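Local coordinates for glycosyl hydrolase family 26 (Bacteroides ovatus, PDB 4ZXO), which probably hydrolyses the beta-1,4-mannosidic bonds of galactomannan as an endo-acting beta-mannanase of glycoside hydrolase family 26, at residues P10-L15 against L156-F161; R105-G110 against V133-W138; Q247-L252 against E291-S296. All coordinates share one frame; numbering follows the deposited sequence.

Interaction 1. Residues P10-L15 against L156-F161; sequences PETVAL and LIPVVF
Pro-158 sets its ring against one side of helix 10-19, where Glu-11, Thr-12 and Leu-15 receive it. CG and CB of Pro-158 do the touching. The CG lies 3.6 Å from the backbone C of Glu-11 and 3.7 Å from CB of the same residue. The side chains of Thr-12 and Pro-158 lie alongside, pointing opposite ways. The OG1 of Thr-12 comes to 3.5 Å from CG of Pro-158, a van der Waals touch. With chi1 at -57° the hydroxyl, not the methyl, is the branch turned to the proline. It is hydrogen-bonded to the Thr-9 hydroxyl and, weakly, to O of Asn-201. One turn on, Leu-15 crosses the proline at a slant. Its CD2 branch packs 3.9 Å from CB of Pro-158 and reaches CG2 of Val-160 at 4.3 Å. No direct hydrogen bond joins the two segments. One water bridges them, donating to OE1 of Glu-11 and to the carbonyl O of Leu-156, each at 2.7 Å. Tyr-92 of helix 81-93 also touches Glu-11 and Pro-158. Helix 10-19 thus lies at the N-terminal end of strand 159-162, consistent with a helix over the bottom of the TIM barrel, the fold of family 26.

Interaction 2. Residues R105-G110 against V133-W138; sequences RNPKTG and VKMLEW
An Asx turn in the loop after barrel strand 97-101 shapes the chain that Trp-138 and Lys-134 of helix 132-147 meet. The contact joins a loop at the C-terminal end of a TIM-barrel strand to an outer helix. Asn-106 forms the turn. Its OD1 accepts from N of Lys-108 in the carbonyl plane and from N of Thr-109 above that plane. The bond from Thr-109 is nearly straight, at 174°. Two backbone N-H groups therefore grip one amide oxygen and hold the bend. Pro-107 sits on this bend and carries much of the contact. Its ring lies obliquely against the indole of Trp-138, with CB of Pro-107 3.7 Å from CZ3 of the tryptophan. The carbonyl O of Arg-105 meets the indole edge near its plane, 3.3 Å from CZ3 of Trp-138. CG of Lys-134 rests over one indole face, offset toward the rim. Met-135 adds its SD, 4.3 Å from CG of Pro-107, and Val-125 of helix 121-125 touches both residues. Arg-105 folds back along the loop, and its NH2 donates to O of Gly-110. Lys-134 has CG anti to the backbone N (chi1 -173°) and a bend at chi3, which brings its amine to the loop. There NZ of Lys-134 donates to the carbonyl O of Pro-107 at 2.8 Å, on a lone pair in the carbonyl plane.

Interaction 3. Residues Q247-L252 against E291-S296; sequences QLNKML and EKYPLS
Asn-249 meets Tyr-293 and Lys-292 through one amide oxygen. OD1 of Asn-249 accepts from OH of Tyr-293 at 2.7 Å, on a lone pair in the carbonyl plane. The same OH is hydrogen-bonded to OG1 of Thr-253. The amide and the phenol ring are turned 53° apart. A bend at chi3 (-67°) brings NZ of Lys-292 to OD1 of Asn-249, a weak bond of 3.1 Å. ND2 of Asn-249 donates to a water, which also takes a weak bond from NZ of Lys-292, and to the carbonyl O of Ile-245 one turn back. Nearly one turn on, Leu-252 lies over the phenol ring. Its CB stands 3.5 Å from the centroid of Tyr-293, only 7° off the ring normal, a CH-pi contact. The CD1 branch of Leu-252 packs 3.6 Å from CD2 of Tyr-293. Its CD2 branch meets CD2 of Leu-295 at 4.0 Å, the side chains crossing at about a right angle. A serine in place of Tyr-293 would probably leave CB of Leu-252 without the ring face it rests on and Asn-249 without its phenol donor. Together these contacts tie helix 241-262 to the turn between helix 281-290 and strand 295-300, an alpha-to-beta connection of the TIM barrel.

Near the N terminus, helix 10-19 opens the long loop that interaction 1 closes at strand 159-162. Interaction 2 is nested inside this loop. It closes a shorter one, from the segment after strand 97-101 to helix 132-147, and that helix precedes strand 159-162. Interaction 3 follows in series and closes a third loop, joining helix 241-262 to the turn that leads into strand 295-300. None of the loops cross. Interactions 1 and 3 both reach the parallel barrel sheet, with centres about 24 Å apart. Interaction 2 lies farther out, and interactions 2 and 3 sit on opposite sides of the chain's centre, about 35 Å apart between centres.

Interaction 1. Residues P10-L15 against L156-F161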
loop_
_atom_site.group_PDB
_atom_site.type_symbol
_atom_site.label_atom_id
_atom_site.label_comp_id
_atom_site.label_asym_id
_atom_site.label_seq_id
_atom_site.Cartn_x
_atom_site.Cartn_y
_atom_site.Cartn_z
ATOM N N PRO A 10 9.903 17.451 6.673
ATOM C CA PRO A 10 8.711 18.132 7.168
ATOM C C PRO A 10 7.418 17.678 6.510
ATOM O O PRO A 10 6.442 17.452 7.234
ATOM C CB PRO A 10 9.004 19.617 6.843
ATOM C CG PRO A 10 10.496 19.707 6.884
ATOM C CD PRO A 10 11.014 18.399 6.392
ATOM N N GLU A 11 7.429 17.541 5.175
ATOM C CA GLU A 11 6.252 17.071 4.455
ATOM C C GLU A 11 5.874 15.643 4.856
ATOM O O GLU A 11 4.681 15.276 4.869
ATOM C CB GLU A 11 6.486 17.123 2.924
ATOM C CG GLU A 11 6.570 18.606 2.424
ATOM C CD GLU A 11 7.885 19.298 2.720
ATOM O OE1 GLU A 11 8.870 18.621 3.065
ATOM O OE2 GLU A 11 7.920 20.546 2.581
ATOM N N THR A 12 6.881 14.844 5.196
ATOM C CA THR A 12 6.643 13.444 5.577
ATOM C C THR A 12 6.033 13.369 6.979
ATOM O O THR A 12 5.097 12.598 7.229
ATOM C CB THR A 12 7.977 12.650 5.497
ATOM O OG1 THR A 12 8.482 12.798 4.155
ATOM C CG2 THR A 12 7.789 11.171 5.852
ATOM N N VAL A 13 6.586 14.151 7.897
ATOM C CA VAL A 13 5.969 14.264 9.213
ATOM C C VAL A 13 4.550 14.809 9.116
ATOM O O VAL A 13 3.657 14.332 9.817
ATOM C CB VAL A 13 6.811 15.149 10.145
ATOM C CG1 VAL A 13 6.095 15.314 11.467
ATOM C CG2 VAL A 13 8.175 14.530 10.281
ATOM N N ALA A 14 4.327 15.788 8.239
ATOM C CA ALA A 14 2.984 16.308 8.076
ATOM C C ALA A 14 2.066 15.199 7.564
ATOM O O ALA A 14 0.913 15.085 8.041
ATOM C CB ALA A 14 2.964 17.450 7.138
ATOM N N LEU A 15 2.522 14.381 6.597
ATOM C CA LEU A 15 1.658 13.300 6.153
ATOM C C LEU A 15 1.273 12.395 7.293
ATOM O O LEU A 15 0.087 12.048 7.416
ATOM C CB LEU A 15 2.355 12.505 5.046
ATOM C CG LEU A 15 1.622 11.215 4.583
ATOM C CD1 LEU A 15 0.221 11.602 4.035
ATOM C CD2 LEU A 15 2.406 10.480 3.516
ATOM N N LEU A 156 11.394 16.536 -1.555
ATOM C CA LEU A 156 11.187 15.072 -1.577
ATOM C C LEU A 156 9.701 14.765 -1.337
ATOM O O LEU A 156 9.036 15.371 -0.483
ATOM C CB LEU A 156 12.046 14.349 -0.511
ATOM C CG LEU A 156 13.556 14.062 -0.766
ATOM C CD1 LEU A 156 14.246 13.365 0.432
ATOM C CD2 LEU A 156 13.820 13.160 -1.943
ATOM N N ILE A 157 9.176 13.825 -2.102
ATOM C CA ILE A 157 7.738 13.478 -1.992
ATOM C C ILE A 157 7.596 12.348 -1.004
ATOM O O ILE A 157 8.213 11.269 -1.189
ATOM C CB ILE A 157 7.207 13.107 -3.357
ATOM C CG1 ILE A 157 7.223 14.383 -4.234
ATOM C CG2 ILE A 157 5.795 12.489 -3.241
ATOM C CD1 ILE A 157 7.060 14.056 -5.707
ATOM N N PRO A 158 6.780 12.560 0.058
ATOM C CA PRO A 158 6.562 11.484 1.039
ATOM C C PRO A 158 5.868 10.300 0.365
ATOM O O PRO A 158 5.025 10.468 -0.520
ATOM C CB PRO A 158 5.645 12.117 2.106
ATOM C CG PRO A 158 5.859 13.580 1.950
ATOM C CD PRO A 158 6.042 13.773 0.433
ATOM N N VAL A 159 6.239 9.105 0.775
ATOM C CA VAL A 159 5.615 7.863 0.286
ATOM C C VAL A 159 5.378 6.918 1.452
ATOM O O VAL A 159 6.178 6.865 2.380
ATOM C CB VAL A 159 6.565 7.164 -0.771
ATOM C CG1 VAL A 159 6.230 5.683 -1.002
ATOM C CG2 VAL A 159 6.545 8.011 -2.036
ATOM N N VAL A 160 4.251 6.211 1.428
ATOM C CA VAL A 160 4.063 5.098 2.369
ATOM C C VAL A 160 4.596 3.848 1.694
ATOM O O VAL A 160 4.001 3.365 0.740
ATOM C CB VAL A 160 2.604 4.908 2.782
ATOM C CG1 VAL A 160 2.436 3.659 3.712
ATOM C CG2 VAL A 160 2.091 6.196 3.457
ATOM N N PHE A 161 5.719 3.326 2.177
ATOM C CA PHE A 161 6.366 2.177 1.540
ATOM C C PHE A 161 5.951 0.920 2.335
ATOM O O PHE A 161 6.000 0.920 3.591
ATOM C CB PHE A 161 7.868 2.373 1.556
ATOM C CG PHE A 161 8.669 1.254 0.938
ATOM C CD1 PHE A 161 8.333 0.732 -0.311
ATOM C CD2 PHE A 161 9.821 0.775 1.588
ATOM C CE1 PHE A 161 9.090 -0.318 -0.880
ATOM C CE2 PHE A 161 10.609 -0.242 0.988
ATOM C CZ PHE A 161 10.248 -0.772 -0.241
HETATM O O HOH W 1 9.889 16.451 1.874
#

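Interaction 2. Residues R105-G110 against V133-W138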
loop_
_atom_site.group_PDB
_atom_site.type_symbol
_atom_site.label_atom_id
_atom_site.label_comp_id
_atom_site.label_asym_id
_atom_site.label_seq_id
_atom_site.Cartn_x
_atom_site.Cartn_y
_atom_site.Cartn_z
ATOM N N ARG A 105 11.836 -9.810 -6.411
ATOM C CA ARG A 105 12.269 -11.107 -6.889
ATOM C C ARG A 105 12.873 -11.949 -5.751
ATOM O O ARG A 105 13.256 -11.440 -4.670
ATOM C CB ARG A 105 13.329 -10.924 -7.998
ATOM C CG ARG A 105 12.889 -10.134 -9.212
ATOM C CD ARG A 105 11.851 -10.812 -10.092
ATOM N NE ARG A 105 12.392 -12.042 -10.712
ATOM C CZ ARG A 105 11.735 -12.774 -11.596
ATOM N NH1 ARG A 105 10.558 -12.398 -12.023
ATOM N NH2 ARG A 105 12.283 -13.883 -12.089
ATOM N N ASN A 106 12.984 -13.241 -6.031
ATOM C CA ASN A 106 13.557 -14.194 -5.087
ATOM C C ASN A 106 15.077 -14.159 -5.253
ATOM O O ASN A 106 15.578 -14.579 -6.319
ATOM C CB ASN A 106 12.987 -15.574 -5.397
ATOM C CG ASN A 106 13.415 -16.638 -4.417
ATOM O OD1 ASN A 106 14.562 -16.704 -4.029
ATOM N ND2 ASN A 106 12.482 -17.473 -4.008
ATOM N N PRO A 107 15.811 -13.686 -4.228
ATOM C CA PRO A 107 17.269 -13.500 -4.415
ATOM C C PRO A 107 18.071 -14.806 -4.409
ATOM O O PRO A 107 19.242 -14.793 -4.812
ATOM C CB PRO A 107 17.676 -12.614 -3.227
ATOM C CG PRO A 107 16.628 -12.912 -2.141
ATOM C CD PRO A 107 15.311 -13.158 -2.942
ATOM N N LYS A 108 17.448 -15.916 -4.026
ATOM C CA LYS A 108 18.177 -17.175 -4.008
ATOM C C LYS A 108 17.884 -17.996 -5.272
ATOM O O LYS A 108 18.806 -18.545 -5.906
ATOM C CB LYS A 108 17.815 -17.981 -2.750
ATOM C CG LYS A 108 18.589 -19.299 -2.611
ATOM C CD LYS A 108 18.249 -19.837 -1.200
ATOM C CE LYS A 108 19.184 -20.885 -0.694
ATOM N NZ LYS A 108 19.078 -22.126 -1.445
ATOM N N THR A 109 16.603 -18.078 -5.643
ATOM C CA THR A 109 16.225 -18.917 -6.789
ATOM C C THR A 109 16.244 -18.208 -8.115
ATOM O O THR A 109 16.272 -18.863 -9.146
ATOM C CB THR A 109 14.820 -19.500 -6.633
ATOM O OG1 THR A 109 13.862 -18.461 -6.783
ATOM C CG2 THR A 109 14.653 -20.145 -5.257
ATOM N N GLY A 110 16.200 -16.879 -8.084
ATOM C CA GLY A 110 16.073 -16.051 -9.290
ATOM C C GLY A 110 14.627 -15.993 -9.777
ATOM O O GLY A 110 14.346 -15.364 -10.809
ATOM N N VAL A 133 24.780 -9.446 0.810
ATOM C CA VAL A 133 25.238 -8.204 0.178
ATOM C C VAL A 133 24.298 -7.802 -0.960
ATOM O O VAL A 133 23.967 -6.602 -1.119
ATOM C CB VAL A 133 26.727 -8.351 -0.305
ATOM C CG1 VAL A 133 27.194 -7.112 -1.107
ATOM C CG2 VAL A 133 27.602 -8.508 0.941
ATOM N N LYS A 134 23.874 -8.786 -1.745
ATOM C CA LYS A 134 22.946 -8.537 -2.853
ATOM C C LYS A 134 21.627 -7.987 -2.313
ATOM O O LYS A 134 21.081 -7.073 -2.889
ATOM C CB LYS A 134 22.686 -9.793 -3.625
ATOM C CG LYS A 134 21.875 -9.541 -4.854
ATOM C CD LYS A 134 21.781 -10.728 -5.795
ATOM C CE LYS A 134 21.050 -11.891 -5.161
ATOM N NZ LYS A 134 20.920 -12.994 -6.142
ATOM N N MET A 135 21.111 -8.572 -1.231
ATOM C CA MET A 135 19.844 -8.073 -0.674
ATOM C C MET A 135 20.000 -6.595 -0.288
ATOM O O MET A 135 19.078 -5.807 -0.527
ATOM C CB MET A 135 19.423 -8.881 0.546
ATOM C CG MET A 135 17.987 -8.563 1.042
ATOM S SD MET A 135 16.671 -9.078 -0.127
ATOM C CE MET A 135 15.922 -7.485 -0.529
ATOM N N LEU A 136 21.156 -6.214 0.289
ATOM C CA LEU A 136 21.323 -4.827 0.662
ATOM C C LEU A 136 21.446 -3.956 -0.616
ATOM O O LEU A 136 20.959 -2.822 -0.614
ATOM C CB LEU A 136 22.536 -4.621 1.588
ATOM C CG LEU A 136 22.484 -5.356 2.912
ATOM C CD1 LEU A 136 23.699 -4.975 3.743
ATOM C CD2 LEU A 136 21.250 -5.003 3.675
ATOM N N GLU A 137 22.083 -4.462 -1.675
ATOM C CA GLU A 137 22.175 -3.729 -2.949
ATOM C C GLU A 137 20.753 -3.516 -3.520
ATOM O O GLU A 137 20.444 -2.440 -4.021
ATOM C CB GLU A 137 23.069 -4.513 -3.912
ATOM C CG GLU A 137 23.208 -3.919 -5.305
ATOM C CD GLU A 137 22.760 -4.920 -6.352
ATOM O OE1 GLU A 137 23.383 -6.038 -6.533
ATOM O OE2 GLU A 137 21.744 -4.588 -6.982
ATOM N N TRP A 138 19.908 -4.547 -3.398
ATOM C CA TRP A 138 18.520 -4.462 -3.877
ATOM C C TRP A 138 17.751 -3.389 -3.112
ATOM O O TRP A 138 17.061 -2.592 -3.707
ATOM C CB TRP A 138 17.818 -5.820 -3.746
ATOM C CG TRP A 138 18.283 -6.807 -4.820
ATOM C CD1 TRP A 138 19.331 -6.679 -5.702
ATOM C CD2 TRP A 138 17.644 -8.023 -5.112
ATOM N NE1 TRP A 138 19.367 -7.778 -6.537
ATOM C CE2 TRP A 138 18.321 -8.607 -6.211
ATOM C CE3 TRP A 138 16.505 -8.653 -4.577
ATOM C CZ2 TRP A 138 17.924 -9.823 -6.778
ATOM C CZ3 TRP A 138 16.097 -9.896 -5.119
ATOM C CH2 TRP A 138 16.800 -10.460 -6.233
#

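Interaction 3. Residues Q247-L252 against E291-S296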
loop_
_atom_site.group_PDB
_atom_site.type_symbol
_atom_site.label_atom_id
_atom_site.label_comp_id
_atom_site.label_asym_id
_atom_site.label_seq_id
_atom_site.Cartn_x
_atom_site.Cartn_y
_atom_site.Cartn_z
ATOM N N GLN A 247 -14.515 -11.374 8.350
ATOM C CA GLN A 247 -13.075 -11.283 8.428
ATOM C C GLN A 247 -12.566 -9.863 8.334
ATOM O O GLN A 247 -11.576 -9.525 9.029
ATOM C CB GLN A 247 -12.452 -12.095 7.323
ATOM C CG GLN A 247 -12.671 -13.596 7.518
ATOM C CD GLN A 247 -12.007 -14.126 8.791
ATOM O OE1 GLN A 247 -10.966 -13.624 9.200
ATOM N NE2 GLN A 247 -12.616 -15.156 9.420
ATOM N N LEU A 248 -13.247 -9.016 7.540
ATOM C CA LEU A 248 -12.825 -7.609 7.507
ATOM C C LEU A 248 -13.148 -6.926 8.838
ATOM O O LEU A 248 -12.323 -6.181 9.370
ATOM C CB LEU A 248 -13.483 -6.863 6.337
ATOM C CG LEU A 248 -12.950 -5.444 6.127
ATOM C CD1 LEU A 248 -11.374 -5.393 5.942
ATOM C CD2 LEU A 248 -13.736 -4.760 5.010
ATOM N N ASN A 249 -14.362 -7.121 9.365
ATOM C CA ASN A 249 -14.600 -6.590 10.694
ATOM C C ASN A 249 -13.576 -7.093 11.709
ATOM O O ASN A 249 -13.114 -6.321 12.548
ATOM C CB ASN A 249 -16.002 -6.943 11.193
ATOM C CG ASN A 249 -17.054 -5.947 10.709
ATOM O OD1 ASN A 249 -17.031 -4.757 11.067
ATOM N ND2 ASN A 249 -17.946 -6.413 9.872
ATOM N N LYS A 250 -13.266 -8.389 11.682
ATOM C CA LYS A 250 -12.288 -8.933 12.592
ATOM C C LYS A 250 -10.935 -8.213 12.433
ATOM O O LYS A 250 -10.329 -7.793 13.434
ATOM C CB LYS A 250 -12.101 -10.422 12.337
ATOM C CG LYS A 250 -11.120 -11.052 13.273
ATOM C CD LYS A 250 -10.658 -12.418 12.703
ATOM C CE LYS A 250 -9.547 -12.209 11.684
ATOM N NZ LYS A 250 -9.113 -13.496 11.060
ATOM N N MET A 251 -10.444 -8.079 11.192
ATOM C CA MET A 251 -9.135 -7.442 11.048
ATOM C C MET A 251 -9.154 -5.961 11.376
ATOM O O MET A 251 -8.186 -5.468 11.954
ATOM C CB MET A 251 -8.606 -7.599 9.607
ATOM C CG MET A 251 -8.212 -9.019 9.252
ATOM S SD MET A 251 -7.209 -9.922 10.487
ATOM C CE MET A 251 -5.779 -8.828 10.587
ATOM N N LEU A 252 -10.213 -5.230 11.001
ATOM C CA LEU A 252 -10.199 -3.815 11.342
ATOM C C LEU A 252 -10.361 -3.592 12.854
ATOM O O LEU A 252 -9.826 -2.605 13.362
ATOM C CB LEU A 252 -11.301 -3.081 10.569
ATOM C CG LEU A 252 -11.084 -3.208 9.048
ATOM C CD1 LEU A 252 -12.126 -2.322 8.306
ATOM C CD2 LEU A 252 -9.632 -2.867 8.644
ATOM N N GLU A 291 -16.781 2.190 7.506
ATOM C CA GLU A 291 -17.141 3.449 8.158
ATOM C C GLU A 291 -17.170 3.341 9.662
ATOM O O GLU A 291 -17.212 4.381 10.340
ATOM C CB GLU A 291 -18.486 3.959 7.658
ATOM C CG GLU A 291 -19.664 3.122 8.117
ATOM C CD GLU A 291 -20.983 3.591 7.499
ATOM O OE1 GLU A 291 -20.989 4.692 6.894
ATOM O OE2 GLU A 291 -22.003 2.876 7.618
ATOM N N LYS A 292 -17.104 2.119 10.184
ATOM C CA LYS A 292 -17.113 1.901 11.634
ATOM C C LYS A 292 -15.719 2.025 12.270
ATOM O O LYS A 292 -15.570 1.908 13.479
ATOM C CB LYS A 292 -17.684 0.508 11.953
ATOM C CG LYS A 292 -19.089 0.223 11.403
ATOM C CD LYS A 292 -19.654 -1.019 11.976
ATOM C CE LYS A 292 -18.925 -2.250 11.553
ATOM N NZ LYS A 292 -19.541 -3.449 12.268
ATOM N N TYR A 293 -14.698 2.256 11.450
ATOM C CA TYR A 293 -13.320 2.186 11.938
ATOM C C TYR A 293 -12.560 3.402 11.483
ATOM O O TYR A 293 -12.811 3.913 10.402
ATOM C CB TYR A 293 -12.614 0.923 11.408
ATOM C CG TYR A 293 -13.329 -0.339 11.791
ATOM C CD1 TYR A 293 -13.130 -0.925 13.066
ATOM C CD2 TYR A 293 -14.225 -0.954 10.913
ATOM C CE1 TYR A 293 -13.782 -2.061 13.412
ATOM C CE2 TYR A 293 -14.907 -2.075 11.300
ATOM C CZ TYR A 293 -14.662 -2.649 12.510
ATOM O OH TYR A 293 -15.340 -3.800 12.900
ATOM N N PRO A 294 -11.584 3.837 12.291
ATOM C CA PRO A 294 -10.844 5.085 11.997
ATOM C C PRO A 294 -9.750 4.901 10.965
ATOM O O PRO A 294 -8.590 5.194 11.213
ATOM C CB PRO A 294 -10.260 5.486 13.357
ATOM C CG PRO A 294 -10.088 4.096 14.092
ATOM C CD PRO A 294 -11.224 3.230 13.596
ATOM N N LEU A 295 -10.120 4.402 9.805
ATOM C CA LEU A 295 -9.117 4.130 8.793
ATOM C C LEU A 295 -8.572 5.415 8.202
ATOM O O LEU A 295 -9.341 6.349 7.870
ATOM C CB LEU A 295 -9.703 3.332 7.630
ATOM C CG LEU A 295 -10.293 1.985 8.019
ATOM C CD1 LEU A 295 -10.701 1.273 6.716
ATOM C CD2 LEU A 295 -9.296 1.135 8.732
ATOM N N SER A 296 -7.255 5.454 7.961
ATOM C CA SER A 296 -6.685 6.603 7.256
ATOM C C SER A 296 -6.902 6.511 5.763
ATOM O O SER A 296 -7.016 7.544 5.092
ATOM C CB SER A 296 -5.196 6.737 7.511
ATOM O OG SER A 296 -4.959 6.911 8.883
HETATM O O HOH W 2 -20.571 -4.994 9.498
#